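Local structure of TetR-like transcriptional regulator (Rhodococcus, 3F1B) at residues R15-F27 against A39-L51. The protein probably binds regulatory DNA as a transcription factor of the TetR family, through a helix-turn-helix motif in its N-terminal domain. Sequence-based numbering, arbitrary orientation.
Sequences REQQMLDAAVDVF and AIAAKAEISKPML. With SO4 (sulfate ion), chain C.
With CG set beside its backbone N and opposite the carbonyl carbon (chi1 -84°) and the chain extended beyond it, selenomethionine Met-19 drives its end in between Ile-46, Met-50 and Leu-51. Met-19 CE lies 3.5 Å from Leu-51 CA, and the Met-19 and Leu-51 side chains run alongside one another, pointing opposite ways; a long, flexible, unbranched chain suits a site walled by three residues. Ile-40, whose CG1 takes the same kind of position (chi1 -66°), fits as a knob into the hole made by Ala-22, Ala-23, Val-26 and Phe-27. Ile-40 CG1 is 3.8 Å from Val-26 CB, while CD1 reaches on to Phe-27 CZ. Between these two sites Ala-22 and Ala-44 face each other, with the base of the Lys-43 side chain beside them: Ala-22 CB stands 3.5 Å from Ala-44 N. The axes of segments 15-27 and 39-43 approach to 8.4 Å, consistent with the small alanine methyls here.

Segment 39-51 lies within the predicted helix-turn-helix of a TetR-type DNA-binding domain, and helix 15-27 packs against both its helices. In the turn, just past the first helix, Glu-45 takes positive phi, and two backbone bonds back into the last turn complete a Schellman motif; Ser-47 N-caps the second helix, its OG accepting from Met-50 N at 3.0 Å.

Lys-43 lends its aliphatic part: Val-26 CG2 touches Lys-43 CG at 3.6 Å, whereas Lys-43 NZ stays 4.4 Å from Asp-25 OD1, beyond a salt bridge though probably still attracted. Beyond Met-19, Arg-15, bent at chi2, presents its guanidinium edge to Ile-46, whose CD1 approaches Arg-15 NE to 3.4 Å.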
ATOM      1  N   ARG A  15      24.922   6.914 -19.247  1.00 80.72           N
ATOM      2  CA  ARG A  15      23.750   6.927 -20.109  1.00 79.06           C
ATOM      3  C   ARG A  15      22.607   6.239 -19.345  1.00 77.86           C
ATOM      4  O   ARG A  15      21.493   6.767 -19.272  1.00 77.22           O
ATOM      5  CB  ARG A  15      24.052   6.236 -21.436  1.00 79.32           C
ATOM      6  CG  ARG A  15      23.331   6.847 -22.647  1.00 79.87           C
ATOM      7  CD  ARG A  15      23.485   8.389 -22.716  1.00 81.97           C
ATOM      8  NE  ARG A  15      23.290   8.937 -24.070  1.00 82.45           N
ATOM      9  CZ  ARG A  15      24.262   9.336 -24.902  1.00 82.61           C
ATOM     10  NH1 ARG A  15      25.541   9.263 -24.550  1.00 82.04           N
ATOM     11  NH2 ARG A  15      23.950   9.813 -26.104  1.00 82.57           N
ATOM     12  N   GLU A  16      22.932   5.074 -18.776  1.00 76.30           N
ATOM     13  CA  GLU A  16      22.148   4.335 -17.773  1.00 74.83           C
ATOM     14  C   GLU A  16      21.418   5.220 -16.763  1.00 72.98           C
ATOM     15  O   GLU A  16      20.187   5.269 -16.735  1.00 71.57           O
ATOM     16  CB  GLU A  16      23.120   3.466 -16.970  1.00 75.77           C
ATOM     17  CG  GLU A  16      22.496   2.461 -16.016  1.00 78.51           C
ATOM     18  CD  GLU A  16      22.379   1.092 -16.674  1.00 83.86           C
ATOM     19  OE1 GLU A  16      21.459   0.927 -17.529  1.00 85.36           O
ATOM     20  OE2 GLU A  16      23.222   0.202 -16.354  1.00 84.48           O
ATOM     21  N   GLN A  17      22.203   5.910 -15.939  1.00 71.07           N
ATOM     22  CA  GLN A  17      21.669   6.723 -14.869  1.00 69.93           C
ATOM     23  C   GLN A  17      20.754   7.822 -15.388  1.00 68.75           C
ATOM     24  O   GLN A  17      19.774   8.168 -14.713  1.00 69.26           O
ATOM     25  CB  GLN A  17      22.775   7.255 -13.948  1.00 69.82           C
ATOM     26  CG  GLN A  17      22.506   8.599 -13.258  1.00 71.31           C
ATOM     27  CD  GLN A  17      23.279   9.759 -13.910  1.00 75.18           C
ATOM     28  OE1 GLN A  17      24.160  10.346 -13.290  1.00 76.14           O
ATOM     29  NE2 GLN A  17      22.971  10.064 -15.175  1.00 76.64           N
ATOM     30  N   GLN A  18      21.023   8.335 -16.587  1.00 66.50           N
ATOM     31  CA  GLN A  18      20.141   9.344 -17.157  1.00 64.47           C
ATOM     32  C   GLN A  18      18.789   8.771 -17.568  1.00 63.37           C
ATOM     33  O   GLN A  18      17.753   9.440 -17.413  1.00 63.89           O
ATOM     34  CB  GLN A  18      20.786   9.982 -18.349  1.00 64.35           C
ATOM     35  CG  GLN A  18      21.741  11.047 -18.007  1.00 65.32           C
ATOM     36  CD  GLN A  18      22.361  11.634 -19.252  1.00 68.65           C
ATOM     37  OE1 GLN A  18      21.847  11.443 -20.365  1.00 70.59           O
ATOM     38  NE2 GLN A  18      23.475  12.336 -19.086  1.00 67.25           N
HETATM   39  N   MSE A  19      18.798   7.538 -18.078  1.00 61.10           N
HETATM   40  CA  MSE A  19      17.577   6.868 -18.533  1.00 58.87           C
HETATM   41  C   MSE A  19      16.721   6.433 -17.359  1.00 57.15           C
HETATM   42  O   MSE A  19      15.517   6.466 -17.435  1.00 57.35           O
HETATM   43  CB  MSE A  19      17.919   5.625 -19.349  1.00 58.45           C
HETATM   44  CG  MSE A  19      18.204   5.902 -20.793  1.00 61.98           C
HETATM   45 SE   MSE A  19      18.986   4.380 -21.760  0.75 66.79          SE
HETATM   46  CE  MSE A  19      18.597   5.019 -23.553  1.00 69.54           C
ATOM     47  N   LEU A  20      17.352   5.986 -16.293  1.00 55.27           N
ATOM     48  CA  LEU A  20      16.652   5.516 -15.126  1.00 54.28           C
ATOM     49  C   LEU A  20      16.055   6.674 -14.305  1.00 54.32           C
ATOM     50  O   LEU A  20      14.930   6.569 -13.787  1.00 53.04           O
ATOM     51  CB  LEU A  20      17.552   4.571 -14.308  1.00 54.15           C
ATOM     52  CG  LEU A  20      17.864   3.193 -14.970  1.00 51.84           C
ATOM     53  CD1 LEU A  20      18.997   2.470 -14.278  1.00 53.71           C
ATOM     54  CD2 LEU A  20      16.694   2.234 -15.077  1.00 52.91           C
ATOM     55  N   ASP A  21      16.769   7.797 -14.243  1.00 54.16           N
ATOM     56  CA  ASP A  21      16.247   8.997 -13.580  1.00 53.89           C
ATOM     57  C   ASP A  21      14.987   9.512 -14.253  1.00 54.06           C
ATOM     58  O   ASP A  21      14.056  10.001 -13.607  1.00 53.76           O
ATOM     59  CB  ASP A  21      17.286  10.119 -13.626  1.00 54.06           C
ATOM     60  CG  ASP A  21      18.451   9.867 -12.718  1.00 54.61           C
ATOM     61  OD1 ASP A  21      19.405  10.652 -12.740  1.00 56.49           O
ATOM     62  OD2 ASP A  21      18.425   8.876 -11.967  1.00 59.15           O
ATOM     63  N   ALA A  22      14.985   9.443 -15.571  1.00 54.18           N
ATOM     64  CA  ALA A  22      13.864   9.934 -16.360  1.00 54.36           C
ATOM     65  C   ALA A  22      12.664   8.979 -16.285  1.00 54.70           C
ATOM     66  O   ALA A  22      11.519   9.407 -16.384  1.00 54.53           O
ATOM     67  CB  ALA A  22      14.303  10.095 -17.796  1.00 54.89           C
ATOM     68  N   ALA A  23      12.951   7.682 -16.145  1.00 54.42           N
ATOM     69  CA  ALA A  23      11.929   6.645 -16.063  1.00 54.00           C
ATOM     70  C   ALA A  23      11.264   6.793 -14.728  1.00 54.50           C
ATOM     71  O   ALA A  23      10.043   6.616 -14.625  1.00 55.06           O
ATOM     72  CB  ALA A  23      12.549   5.271 -16.166  1.00 52.76           C
ATOM     73  N   VAL A  24      12.066   7.098 -13.713  1.00 54.36           N
ATOM     74  CA  VAL A  24      11.550   7.246 -12.378  1.00 56.06           C
ATOM     75  C   VAL A  24      10.502   8.372 -12.371  1.00 56.73           C
ATOM     76  O   VAL A  24       9.340   8.154 -11.961  1.00 56.54           O
ATOM     77  CB  VAL A  24      12.674   7.422 -11.329  1.00 55.87           C
ATOM     78  CG1 VAL A  24      12.114   7.810  -9.988  1.00 57.34           C
ATOM     79  CG2 VAL A  24      13.350   6.123 -11.118  1.00 57.46           C
ATOM     80  N   ASP A  25      10.910   9.544 -12.841  1.00 57.66           N
ATOM     81  CA  ASP A  25      10.003  10.670 -13.115  1.00 59.35           C
ATOM     82  C   ASP A  25       8.677  10.214 -13.695  1.00 59.10           C
ATOM     83  O   ASP A  25       7.629  10.250 -13.027  1.00 58.96           O
ATOM     84  CB  ASP A  25      10.646  11.628 -14.125  1.00 60.23           C
ATOM     85  CG  ASP A  25      11.903  12.291 -13.591  1.00 63.41           C
ATOM     86  OD1 ASP A  25      12.390  13.235 -14.255  1.00 67.23           O
ATOM     87  OD2 ASP A  25      12.418  11.879 -12.518  1.00 68.49           O
ATOM     88  N   VAL A  26       8.745   9.746 -14.929  1.00 58.70           N
ATOM     89  CA  VAL A  26       7.551   9.406 -15.650  1.00 58.94           C
ATOM     90  C   VAL A  26       6.738   8.332 -14.925  1.00 58.98           C
ATOM     91  O   VAL A  26       5.506   8.409 -14.894  1.00 60.01           O
ATOM     92  CB  VAL A  26       7.854   9.018 -17.126  1.00 59.21           C
ATOM     93  CG1 VAL A  26       6.573   9.054 -17.935  1.00 58.49           C
ATOM     94  CG2 VAL A  26       8.890   9.962 -17.739  1.00 58.28           C
ATOM     95  N   PHE A  27       7.392   7.340 -14.329  1.00 58.84           N
ATOM     96  CA  PHE A  27       6.627   6.312 -13.638  1.00 58.72           C
ATOM     97  C   PHE A  27       5.928   6.869 -12.384  1.00 59.53           C
ATOM     98  O   PHE A  27       4.774   6.519 -12.095  1.00 59.41           O
ATOM     99  CB  PHE A  27       7.501   5.136 -13.252  1.00 58.30           C
ATOM    100  CG  PHE A  27       7.768   4.180 -14.358  1.00 58.20           C
ATOM    101  CD1 PHE A  27       6.720   3.655 -15.119  1.00 57.99           C
ATOM    102  CD2 PHE A  27       9.100   3.749 -14.611  1.00 59.17           C
ATOM    103  CE1 PHE A  27       6.985   2.744 -16.161  1.00 58.34           C
ATOM    104  CE2 PHE A  27       9.389   2.851 -15.614  1.00 57.22           C
ATOM    105  CZ  PHE A  27       8.316   2.338 -16.413  1.00 59.34           C
ATOM    106  N   ALA A  39       7.235   9.013 -23.588  1.00 60.04           N
ATOM    107  CA  ALA A  39       7.406  10.057 -22.604  1.00 59.70           C
ATOM    108  C   ALA A  39       8.740   9.906 -21.869  1.00 59.38           C
ATOM    109  O   ALA A  39       9.446  10.895 -21.656  1.00 60.11           O
ATOM    110  CB  ALA A  39       6.244  10.044 -21.650  1.00 59.49           C
ATOM    111  N   ILE A  40       9.109   8.677 -21.511  1.00 58.94           N
ATOM    112  CA  ILE A  40      10.434   8.445 -20.909  1.00 58.01           C
ATOM    113  C   ILE A  40      11.570   8.923 -21.824  1.00 57.88           C
ATOM    114  O   ILE A  40      12.447   9.648 -21.356  1.00 57.45           O
ATOM    115  CB  ILE A  40      10.692   6.978 -20.487  1.00 57.30           C
ATOM    116  CG1 ILE A  40       9.764   6.557 -19.341  1.00 56.59           C
ATOM    117  CG2 ILE A  40      12.134   6.813 -20.049  1.00 55.57           C
ATOM    118  CD1 ILE A  40       9.628   5.024 -19.187  1.00 49.63           C
ATOM    119  N   ALA A  41      11.560   8.494 -23.105  1.00 58.45           N
ATOM    120  CA  ALA A  41      12.593   8.910 -24.125  1.00 57.98           C
ATOM    121  C   ALA A  41      12.748  10.424 -24.237  1.00 57.64           C
ATOM    122  O   ALA A  41      13.873  10.923 -24.225  1.00 57.94           O
ATOM    123  CB  ALA A  41      12.319   8.312 -25.502  1.00 57.18           C
ATOM    124  N   ALA A  42      11.632  11.152 -24.334  1.00 57.26           N
ATOM    125  CA  ALA A  42      11.678  12.636 -24.272  1.00 57.72           C
ATOM    126  C   ALA A  42      12.352  13.178 -22.995  1.00 58.00           C
ATOM    127  O   ALA A  42      13.210  14.070 -23.092  1.00 57.83           O
ATOM    128  CB  ALA A  42      10.294  13.244 -24.439  1.00 57.24           C
ATOM    129  N   LYS A  43      11.974  12.629 -21.831  1.00 57.78           N
ATOM    130  CA  LYS A  43      12.519  13.049 -20.514  1.00 58.72           C
ATOM    131  C   LYS A  43      14.029  12.860 -20.378  1.00 58.61           C
ATOM    132  O   LYS A  43      14.747  13.708 -19.842  1.00 59.06           O
ATOM    133  CB  LYS A  43      11.804  12.319 -19.361  1.00 58.55           C
ATOM    134  CG  LYS A  43      10.518  12.999 -18.899  1.00 61.06           C
ATOM    135  CD  LYS A  43      10.726  13.994 -17.723  1.00 62.20           C
ATOM    136  CE  LYS A  43       9.650  15.077 -17.729  1.00 62.14           C
ATOM    137  NZ  LYS A  43       9.423  15.655 -16.375  1.00 64.32           N
ATOM    138  N   ALA A  44      14.501  11.723 -20.856  1.00 58.66           N
ATOM    139  CA  ALA A  44      15.927  11.442 -20.903  1.00 58.48           C
ATOM    140  C   ALA A  44      16.588  12.189 -22.066  1.00 58.00           C
ATOM    141  O   ALA A  44      17.802  12.122 -22.245  1.00 57.43           O
ATOM    142  CB  ALA A  44      16.146   9.928 -21.027  1.00 57.86           C
ATOM    143  N   GLU A  45      15.775  12.882 -22.849  1.00 58.38           N
ATOM    144  CA  GLU A  45      16.246  13.585 -24.050  1.00 60.28           C
ATOM    145  C   GLU A  45      17.152  12.709 -24.937  1.00 60.72           C
ATOM    146  O   GLU A  45      18.165  13.165 -25.500  1.00 61.08           O
ATOM    147  CB  GLU A  45      16.946  14.893 -23.684  1.00 60.29           C
ATOM    148  CG  GLU A  45      16.302  15.631 -22.520  1.00 62.20           C
ATOM    149  CD  GLU A  45      16.768  17.072 -22.404  1.00 64.23           C
ATOM    150  OE1 GLU A  45      16.557  17.836 -23.366  1.00 63.70           O
ATOM    151  OE2 GLU A  45      17.327  17.443 -21.340  1.00 66.68           O
ATOM    152  N   ILE A  46      16.768  11.441 -25.040  1.00 60.96           N
ATOM    153  CA  ILE A  46      17.446  10.479 -25.871  1.00 60.35           C
ATOM    154  C   ILE A  46      16.437  10.020 -26.924  1.00 60.08           C
ATOM    155  O   ILE A  46      15.242  10.335 -26.830  1.00 60.83           O
ATOM    156  CB  ILE A  46      18.034   9.345 -24.984  1.00 60.70           C
ATOM    157  CG1 ILE A  46      19.467   9.062 -25.396  1.00 60.85           C
ATOM    158  CG2 ILE A  46      17.149   8.092 -24.924  1.00 60.27           C
ATOM    159  CD1 ILE A  46      20.374  10.260 -25.253  1.00 61.90           C
ATOM    160  N   SER A  47      16.899   9.324 -27.947  1.00 58.94           N
ATOM    161  CA  SER A  47      15.987   8.868 -28.972  1.00 58.02           C
ATOM    162  C   SER A  47      15.213   7.635 -28.441  1.00 57.73           C
ATOM    163  O   SER A  47      15.691   6.938 -27.536  1.00 57.36           O
ATOM    164  CB  SER A  47      16.755   8.535 -30.253  1.00 57.51           C
ATOM    165  OG  SER A  47      16.557   7.184 -30.569  1.00 56.06           O
ATOM    166  N   LYS A  48      14.019   7.396 -28.989  1.00 56.93           N
ATOM    167  CA  LYS A  48      13.191   6.255 -28.612  1.00 56.60           C
ATOM    168  C   LYS A  48      13.862   4.922 -29.056  1.00 56.30           C
ATOM    169  O   LYS A  48      13.979   3.993 -28.247  1.00 55.95           O
ATOM    170  CB  LYS A  48      11.784   6.413 -29.179  1.00 56.49           C
ATOM    171  CG  LYS A  48      10.733   5.541 -28.549  1.00 59.03           C
ATOM    172  CD  LYS A  48       9.326   5.957 -29.040  1.00 64.73           C
ATOM    173  CE  LYS A  48       8.184   5.046 -28.489  1.00 66.82           C
ATOM    174  NZ  LYS A  48       6.983   5.001 -29.427  1.00 65.68           N
ATOM    175  N   PRO A  49      14.324   4.840 -30.328  1.00 55.36           N
ATOM    176  CA  PRO A  49      15.146   3.703 -30.730  1.00 55.18           C
ATOM    177  C   PRO A  49      16.301   3.417 -29.758  1.00 55.11           C
ATOM    178  O   PRO A  49      16.583   2.238 -29.483  1.00 54.82           O
ATOM    179  CB  PRO A  49      15.696   4.121 -32.110  1.00 54.73           C
ATOM    180  CG  PRO A  49      14.727   5.122 -32.650  1.00 54.85           C
ATOM    181  CD  PRO A  49      13.908   5.664 -31.483  1.00 55.63           C
HETATM  182  N   MSE A  50      16.956   4.473 -29.266  1.00 54.77           N
HETATM  183  CA  MSE A  50      18.023   4.360 -28.280  1.00 55.73           C
HETATM  184  C   MSE A  50      17.581   3.627 -27.036  1.00 55.20           C
HETATM  185  O   MSE A  50      18.206   2.629 -26.649  1.00 55.15           O
HETATM  186  CB  MSE A  50      18.497   5.734 -27.865  1.00 57.06           C
HETATM  187  CG  MSE A  50      19.774   6.161 -28.520  1.00 65.36           C
HETATM  188 SE   MSE A  50      21.201   5.128 -27.685  0.80 82.81          SE
HETATM  189  CE  MSE A  50      21.234   6.091 -25.967  1.00 77.93           C
ATOM    190  N   LEU A  51      16.509   4.125 -26.413  1.00 53.80           N
ATOM    191  CA  LEU A  51      15.925   3.503 -25.227  1.00 53.22           C
ATOM    192  C   LEU A  51      15.724   1.974 -25.401  1.00 52.70           C
ATOM    193  O   LEU A  51      16.117   1.176 -24.547  1.00 51.54           O
ATOM    194  CB  LEU A  51      14.580   4.169 -24.919  1.00 52.92           C
ATOM    195  CG  LEU A  51      14.257   4.746 -23.552  1.00 52.86           C
ATOM    196  CD1 LEU A  51      12.776   4.696 -23.338  1.00 52.96           C
ATOM    197  CD2 LEU A  51      14.948   4.074 -22.412  1.00 50.65           C
TER
HETATM  198  S   SO4 C 203       5.116   3.469 -25.967  0.50 81.76           S
HETATM  199  O1  SO4 C 203       5.520   4.870 -25.938  0.50 79.98           O
HETATM  200  O2  SO4 C 203       5.974   2.829 -26.972  0.50 81.06           O
HETATM  201  O3  SO4 C 203       5.278   2.845 -24.649  0.50 80.87           O
HETATM  202  O4  SO4 C 203       3.717   3.351 -26.364  0.50 80.24           O